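Local atomic coordinates of beta-glucanase (Podospora anserina, PDB entry 4LE4), a protein that probably hydrolyses beta-glucan chains, as a fungal glycoside hydrolase of family 131, and binds cellotriose. Residues Y30-Y33 and I34-S37; A118-E121 and S122-E126; Y230-G234 and S235-S239. All coordinates share one frame; numbering follows the deposited sequence.

How the contacts relate
From the N terminus the three contacts come in series, each a local turn of the chain, and none nests in or crosses another. Contact 1 comes first, where strand 30-34 ends and the chain enters the loop leading to strand 44-47. Contact 2 closes the hairpin between strands 115-120 and 125-129; both contacts reach the same antiparallel sheet, with their centres about 17 Å apart. Contact 3 folds the chain back after strand 222-233, which belongs to the other sheet of the beta sandwich, and its centre lies about 27 Å from that of contact 1 and 19 Å from that of contact 2. Contacts 1 and 2 thus belong to one sheet and contact 3 to the other.

Contact 1. Residues Y30-Y33 and I34-S37; sequences YQYY and IHGS
Tyr-32 and His-35 form an offset aromatic stack across the end of strand 30-34, where the chain leaves one sheet of the concanavalin-like beta sandwich through an inverse gamma turn centred on Ile-34. This is a local contact, made between neighbours along the chain as it bends. The turn lets the backbone N of His-35 approach Tyr-33 O at 3.1 Å, a hydrogen bond that is weak because it is strongly bent.

The ring centroids of Tyr-32 and His-35 lie 4.2 Å apart, their planes inclined by 21°. The overlap is partial, and Tyr-32 OH reaches over one face of the imidazole. Tyr-33 O lies over the opposite imidazole face, so the histidine ring is sandwiched between a side chain and the backbone of the strand. Tyr-32 holds its CG anti to the backbone N (chi1 -179°), which carries the phenol forward along the chain to meet the histidine. Its other neighbours include Leu-82 of strand 78-84 and Val-40 and Tyr-43 of loops.

Tyr-33 and Ile-34 pair differently, lying side by side and pointing the same way. CG1 of Ile-34 sits over a face of the Tyr-33 ring, 3.8 Å from its centroid, in a CH-pi contact that suits a branched aliphatic chain beside a broad aromatic surface. Trp-23 also meets the tyrosine ring.

Histidine suits its place because both ring nitrogens find partners in addition to the stacked faces. A water lies 2.9 Å from both His-35 NE2 and Tyr-32 O, donating to the carbonyl. From the other ring nitrogen, His-35 ND1 donates to a lone pair of Gly-36 O at 2.8 Å, the acceptor lying close to the imidazole plane.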
loop_
_atom_site.group_PDB
_atom_site.type_symbol
_atom_site.label_atom_id
_atom_site.label_comp_id
_atom_site.label_asym_id
_atom_site.label_seq_id
_atom_site.Cartn_x
_atom_site.Cartn_y
_atom_site.Cartn_z
ATOM N N TYR A 30 8.143 -6.398 9.244
ATOM C CA TYR A 30 7.918 -4.967 9.042
ATOM C C TYR A 30 8.601 -4.033 10.007
ATOM O O TYR A 30 8.590 -4.259 11.216
ATOM C CB TYR A 30 6.420 -4.645 9.158
ATOM C CG TYR A 30 5.537 -5.010 7.974
ATOM C CD1 TYR A 30 5.604 -4.292 6.774
ATOM C CD2 TYR A 30 4.596 -6.033 8.079
ATOM C CE1 TYR A 30 4.737 -4.586 5.715
ATOM C CE2 TYR A 30 3.730 -6.348 7.025
ATOM C CZ TYR A 30 3.806 -5.611 5.847
ATOM O OH TYR A 30 2.930 -5.873 4.831
ATOM N N GLN A 31 9.151 -2.942 9.479
ATOM C CA GLN A 31 9.719 -1.926 10.333
ATOM C C GLN A 31 8.503 -1.056 10.726
ATOM O O GLN A 31 7.706 -0.622 9.857
ATOM C CB GLN A 31 10.725 -1.056 9.576
ATOM C CG GLN A 31 11.743 -1.830 8.776
ATOM C CD GLN A 31 12.866 -0.933 8.289
ATOM O OE1 GLN A 31 12.645 0.237 7.971
ATOM N NE2 GLN A 31 14.087 -1.489 8.214
ATOM N N TYR A 32 8.370 -0.779 12.010
ATOM C CA TYR A 32 7.261 0.025 12.489
ATOM C C TYR A 32 7.787 1.241 13.249
ATOM O O TYR A 32 8.222 1.135 14.403
ATOM C CB TYR A 32 6.358 -0.850 13.368
ATOM C CG TYR A 32 5.154 -0.095 13.885
ATOM C CD1 TYR A 32 4.242 0.467 13.004
ATOM C CD2 TYR A 32 4.979 0.109 15.246
ATOM C CE1 TYR A 32 3.160 1.245 13.472
ATOM C CE2 TYR A 32 3.895 0.877 15.726
ATOM C CZ TYR A 32 3.007 1.437 14.831
ATOM O OH TYR A 32 1.967 2.219 15.281
ATOM N N TYR A 33 7.823 2.396 12.570
ATOM C CA TYR A 33 8.281 3.616 13.220
ATOM C C TYR A 33 7.641 4.885 12.673
ATOM O O TYR A 33 7.634 5.891 13.372
ATOM C CB TYR A 33 9.812 3.739 13.190
ATOM C CG TYR A 33 10.411 3.912 11.806
ATOM C CD1 TYR A 33 10.749 2.804 11.036
ATOM C CD2 TYR A 33 10.683 5.178 11.296
ATOM C CE1 TYR A 33 11.352 2.934 9.801
ATOM C CE2 TYR A 33 11.282 5.334 10.054
ATOM C CZ TYR A 33 11.617 4.206 9.306
ATOM O OH TYR A 33 12.178 4.338 8.052
ATOM N N ILE A 34 7.073 4.830 11.460
ATOM C CA ILE A 34 6.417 6.006 10.865
ATOM C C ILE A 34 4.950 5.985 11.292
ATOM O O ILE A 34 4.077 5.430 10.618
ATOM C CB ILE A 34 6.551 5.995 9.328
ATOM C CG1 ILE A 34 8.053 5.943 8.988
ATOM C CG2 ILE A 34 5.876 7.249 8.688
ATOM C CD1 ILE A 34 8.369 5.892 7.495
ATOM N N HIS A 35 4.710 6.580 12.451
ATOM C CA HIS A 35 3.373 6.631 13.029
ATOM C C HIS A 35 3.369 7.764 14.045
ATOM O O HIS A 35 4.427 8.294 14.400
ATOM C CB HIS A 35 3.037 5.292 13.731
ATOM C CG HIS A 35 4.029 4.880 14.782
ATOM N ND1 HIS A 35 4.100 5.482 16.023
ATOM C CD2 HIS A 35 4.994 3.926 14.775
ATOM C CE1 HIS A 35 5.061 4.917 16.734
ATOM N NE2 HIS A 35 5.620 3.969 15.998
ATOM N N GLY A 36 2.183 8.099 14.523
ATOM C CA GLY A 36 2.046 9.167 15.495
ATOM C C GLY A 36 2.359 8.758 16.919
ATOM O O GLY A 36 2.922 7.694 17.168
ATOM N N SER A 37 1.931 9.595 17.858
ATOM C CA SER A 37 2.199 9.401 19.271
ATOM C C SER A 37 1.366 8.342 20.008
ATOM O O SER A 37 1.705 7.986 21.131
ATOM C CB SER A 37 2.070 10.763 19.987
ATOM O OG SER A 37 0.739 11.258 19.903
HETATM O O HOH W 1 7.607 2.193 17.073
#

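Contact 2. Residues A118-E121 and S122-E126; sequences AFFE and SHFTE
The backbone reverses through a type I beta turn from Phe-120 to His-123, within the connection of the hairpin formed by strands 115-120 and 125-129. His-123 N donates to Phe-120 O at 2.8 Å, closing the turn. Farther in, Phe-120 N reaches Thr-125 O in a long, weak bond, and the CA atoms of Phe-119 and Glu-126 come within 4.2 Å.

Phe-120 and Phe-124 make an offset stack, centroids 4.3 Å apart and planes 18° from parallel. CZ of Phe-124 lies over the centre of the Phe-120 ring, while CG2 of Thr-125 meets that ring at its edge, 3.5 Å from Phe-120 CE2. Phe-124 is turned to this face by a chi1 of 70°, which sets CG between its backbone N and carbonyl carbon. Trp-205 also stacks with Phe-120, and Ile-169 touches both phenylalanines.

Phe-119 and His-123 run alongside each other with nearly parallel rings, but these are slid so far apart that they barely overlap; NE2 of His-123 approaches CD2 of Phe-119 to 3.4 Å. His-123 ND1 adds a weak bond to Glu-121 O, whereas the Glu-121 carboxylate turns to His-206.

Glu-121 and Ser-122 suit the exposed turn, while dispersion between flat rings probably dominates the buried side. There Thr-125 serves both chemistries, its methyl meeting Phe-120 and its OG1 bonding to Cys-146 O.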
loop_
_atom_site.group_PDB
_atom_site.type_symbol
_atom_site.label_atom_id
_atom_site.label_comp_id
_atom_site.label_asym_id
_atom_site.label_seq_id
_atom_site.Cartn_x
_atom_site.Cartn_y
_atom_site.Cartn_z
ATOM N N ALA A 118 1.052 3.338 -0.672
ATOM C CA ALA A 118 1.965 2.286 -1.191
ATOM C C ALA A 118 3.070 2.913 -2.073
ATOM O O ALA A 118 3.388 2.442 -3.180
ATOM C CB ALA A 118 1.173 1.294 -1.992
ATOM N N PHE A 119 3.679 3.952 -1.544
ATOM C CA PHE A 119 4.690 4.705 -2.284
ATOM C C PHE A 119 6.113 4.417 -1.911
ATOM O O PHE A 119 6.400 4.025 -0.770
ATOM C CB PHE A 119 4.441 6.222 -2.081
ATOM C CG PHE A 119 4.534 6.687 -0.615
ATOM C CD1 PHE A 119 3.394 6.712 0.207
ATOM C CD2 PHE A 119 5.745 7.120 -0.087
ATOM C CE1 PHE A 119 3.479 7.176 1.539
ATOM C CE2 PHE A 119 5.851 7.586 1.239
ATOM C CZ PHE A 119 4.715 7.613 2.055
ATOM N N PHE A 120 7.029 4.610 -2.876
ATOM C CA PHE A 120 8.449 4.480 -2.567
ATOM C C PHE A 120 8.892 5.838 -2.027
ATOM O O PHE A 120 8.241 6.850 -2.278
ATOM C CB PHE A 120 9.257 4.094 -3.829
ATOM C CG PHE A 120 9.015 2.678 -4.264
ATOM C CD1 PHE A 120 9.812 1.646 -3.766
ATOM C CD2 PHE A 120 7.943 2.359 -5.090
ATOM C CE1 PHE A 120 9.547 0.321 -4.071
ATOM C CE2 PHE A 120 7.664 1.024 -5.406
ATOM C CZ PHE A 120 8.486 -0.007 -4.877
ATOM N N GLU A 121 9.989 5.868 -1.277
ATOM C CA GLU A 121 10.479 7.117 -0.690
ATOM C C GLU A 121 10.758 8.254 -1.694
ATOM O O GLU A 121 10.659 9.422 -1.350
ATOM C CB GLU A 121 11.724 6.832 0.145
ATOM C CG GLU A 121 11.712 7.528 1.489
ATOM C CD GLU A 121 12.510 6.798 2.561
ATOM O OE1 GLU A 121 12.019 5.781 3.131
ATOM O OE2 GLU A 121 13.646 7.254 2.835
ATOM N N SER A 122 11.106 7.902 -2.918
ATOM C CA SER A 122 11.365 8.917 -3.958
ATOM C C SER A 122 10.084 9.202 -4.744
ATOM O O SER A 122 10.047 10.038 -5.660
ATOM C CB SER A 122 12.410 8.353 -4.914
ATOM O OG SER A 122 11.842 7.287 -5.625
ATOM N N HIS A 123 9.026 8.481 -4.394
ATOM C CA HIS A 123 7.741 8.592 -5.071
ATOM C C HIS A 123 7.792 8.311 -6.581
ATOM O O HIS A 123 6.981 8.835 -7.338
ATOM C CB HIS A 123 7.081 9.967 -4.779
ATOM C CG HIS A 123 6.746 10.171 -3.327
ATOM N ND1 HIS A 123 7.677 10.558 -2.383
ATOM C CD2 HIS A 123 5.576 10.028 -2.658
ATOM C CE1 HIS A 123 7.093 10.650 -1.196
ATOM N NE2 HIS A 123 5.821 10.330 -1.341
ATOM N N PHE A 124 8.690 7.419 -7.011
ATOM C CA PHE A 124 8.785 7.141 -8.445
ATOM C C PHE A 124 7.526 6.456 -8.903
ATOM O O PHE A 124 7.130 6.582 -10.066
ATOM C CB PHE A 124 10.060 6.366 -8.816
ATOM C CG PHE A 124 10.109 4.934 -8.350
ATOM C CD1 PHE A 124 9.450 3.942 -9.049
ATOM C CD2 PHE A 124 10.901 4.577 -7.273
ATOM C CE1 PHE A 124 9.580 2.594 -8.684
ATOM C CE2 PHE A 124 11.049 3.236 -6.896
ATOM C CZ PHE A 124 10.386 2.243 -7.604
ATOM N N THR A 125 6.898 5.716 -7.992
ATOM C CA THR A 125 5.575 5.154 -8.297
ATOM C C THR A 125 4.782 5.063 -6.969
ATOM O O THR A 125 5.372 5.042 -5.894
ATOM C CB THR A 125 5.616 3.796 -9.021
ATOM O OG1 THR A 125 4.317 3.541 -9.574
ATOM C CG2 THR A 125 6.012 2.652 -8.062
ATOM N N GLU A 126 3.460 5.073 -7.064
ATOM C CA GLU A 126 2.590 5.059 -5.876
ATOM C C GLU A 126 1.153 5.147 -6.377
ATOM O O GLU A 126 0.916 5.310 -7.591
ATOM C CB GLU A 126 2.869 6.329 -5.062
ATOM C CG GLU A 126 2.494 7.649 -5.836
ATOM C CD GLU A 126 3.145 8.913 -5.268
ATOM O OE1 GLU A 126 3.221 9.016 -4.037
ATOM O OE2 GLU A 126 3.557 9.831 -6.047
#

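Contact 3. Residues Y230-G234 and S235-S239; sequences YIESG and SLTTS
Glu-232 and Thr-237 clasp the chain where it folds back after strand 222-233, a strand of one of the two antiparallel sheets of this beta sandwich. The contact is local, formed round a bend through Gly-234 and Ser-235 rather than between distant parts of the chain.

The compact part lies inside the bend. The Glu-232 side chain runs out extended beyond CG to Thr-237, and the two side chains cross at about a right angle. OG1 of Thr-237 donates to OE1 of Glu-232 at 2.8 Å, OE1 accepting through its syn lone pair, on the side of the other oxygen. The backbone N of Thr-237 appears to donate to OE2, although the position of that oxygen is less sure. If it holds, a carboxylate suits this place by receiving both the hydroxyl and the amide of one residue. Thr-237 OG1 is turned beside its own backbone N (chi1 -67°), where it meets OE1. The threonine also offers its CB to Tyr-230 OH, 3.6 Å away. His-98 stacks on the Tyr-230 ring, and Arg-8 makes a cation-pi contact with it; His-98 NE2 also bonds to Thr-237 O.

The looser side is the tip of the bend, where Gly-234 and Ser-235 are exposed. Gly-234 adopts a positive phi of 47°, readily accessible to a residue without a side chain, and Ser-235 follows with phi also positive. Back in the packed part, a water bridges two buried residues: it stands at the edge of the Tyr-230 ring, 2.6 Å from Tyr-230 OH, and donates a hydrogen bond to Ser-239 O at 2.8 Å.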
loop_
_atom_site.group_PDB
_atom_site.type_symbol
_atom_site.label_atom_id
_atom_site.label_comp_id
_atom_site.label_asym_id
_atom_site.label_seq_id
_atom_site.Cartn_x
_atom_site.Cartn_y
_atom_site.Cartn_z
ATOM N N TYR A 230 2.970 -8.531 -0.579
ATOM C CA TYR A 230 4.181 -9.362 -0.676
ATOM C C TYR A 230 4.969 -8.975 -1.926
ATOM O O TYR A 230 4.474 -8.271 -2.813
ATOM C CB TYR A 230 3.838 -10.876 -0.669
ATOM C CG TYR A 230 3.100 -11.410 -1.890
ATOM C CD1 TYR A 230 3.797 -12.071 -2.910
ATOM C CD2 TYR A 230 1.707 -11.281 -2.018
ATOM C CE1 TYR A 230 3.127 -12.597 -4.028
ATOM C CE2 TYR A 230 1.033 -11.802 -3.134
ATOM C CZ TYR A 230 1.763 -12.459 -4.128
ATOM O OH TYR A 230 1.125 -13.004 -5.210
ATOM N N ILE A 231 6.216 -9.408 -1.977
ATOM C CA ILE A 231 7.088 -9.079 -3.096
ATOM C C ILE A 231 7.649 -10.372 -3.664
ATOM O O ILE A 231 8.148 -11.209 -2.917
ATOM C CB ILE A 231 8.248 -8.202 -2.637
ATOM C CG1 ILE A 231 7.717 -6.846 -2.120
ATOM C CG2 ILE A 231 9.193 -7.984 -3.822
ATOM C CD1 ILE A 231 8.769 -6.043 -1.278
ATOM N N GLU A 232 7.573 -10.532 -4.982
ATOM C CA GLU A 232 8.060 -11.760 -5.598
ATOM C C GLU A 232 8.912 -11.459 -6.836
ATOM O O GLU A 232 8.870 -10.354 -7.390
ATOM C CB GLU A 232 6.859 -12.662 -5.938
ATOM C CG GLU A 232 6.290 -12.462 -7.293
ATOM C CD GLU A 232 4.973 -13.186 -7.548
ATOM O OE1 GLU A 232 4.811 -14.361 -7.178
ATOM O OE2 GLU A 232 4.094 -12.564 -8.160
ATOM N N SER A 233 9.721 -12.431 -7.247
ATOM C CA SER A 233 10.545 -12.230 -8.431
ATOM C C SER A 233 10.360 -13.408 -9.352
ATOM O O SER A 233 9.750 -14.407 -8.965
ATOM C CB SER A 233 12.023 -12.125 -8.070
ATOM O OG SER A 233 12.437 -13.311 -7.421
ATOM N N GLY A 234 10.896 -13.273 -10.565
ATOM C CA GLY A 234 10.811 -14.318 -11.563
ATOM C C GLY A 234 9.422 -14.904 -11.707
ATOM O O GLY A 234 9.108 -15.913 -11.079
ATOM N N SER A 235 8.585 -14.276 -12.516
ATOM C CA SER A 235 7.223 -14.753 -12.762
ATOM C C SER A 235 6.182 -14.154 -11.809
ATOM O O SER A 235 6.288 -14.234 -10.587
ATOM C CB SER A 235 7.173 -16.282 -12.704
ATOM O OG SER A 235 5.976 -16.779 -13.267
ATOM N N LEU A 236 5.170 -13.542 -12.398
ATOM C CA LEU A 236 4.111 -12.910 -11.636
ATOM C C LEU A 236 2.961 -13.855 -11.323
ATOM O O LEU A 236 2.469 -14.579 -12.190
ATOM C CB LEU A 236 3.561 -11.735 -12.424
ATOM C CG LEU A 236 2.278 -11.128 -11.862
ATOM C CD1 LEU A 236 2.533 -10.533 -10.471
ATOM C CD2 LEU A 236 1.802 -10.081 -12.832
ATOM N N THR A 237 2.525 -13.833 -10.076
ATOM C CA THR A 237 1.384 -14.640 -9.667
ATOM C C THR A 237 0.192 -13.726 -9.914
ATOM O O THR A 237 0.072 -12.703 -9.251
ATOM C CB THR A 237 1.467 -14.955 -8.176
ATOM O OG1 THR A 237 2.589 -15.816 -7.947
ATOM C CG2 THR A 237 0.212 -15.615 -7.700
ATOM N N THR A 238 -0.687 -14.077 -10.848
ATOM C CA THR A 238 -1.834 -13.221 -11.134
ATOM C C THR A 238 -3.040 -13.548 -10.262
ATOM O O THR A 238 -3.970 -12.763 -10.169
ATOM C CB THR A 238 -2.260 -13.301 -12.609
ATOM O OG1 THR A 238 -2.585 -14.652 -12.929
ATOM C CG2 THR A 238 -1.132 -12.789 -13.533
ATOM N N SER A 239 -3.020 -14.715 -9.631
ATOM C CA SER A 239 -4.098 -15.123 -8.746
ATOM C C SER A 239 -4.141 -14.225 -7.507
ATOM O O SER A 239 -3.125 -14.029 -6.837
ATOM C CB SER A 239 -3.881 -16.554 -8.269
ATOM O OG SER A 239 -4.777 -16.820 -7.203
HETATM O O HOH W 2 -1.318 -12.245 -5.548
#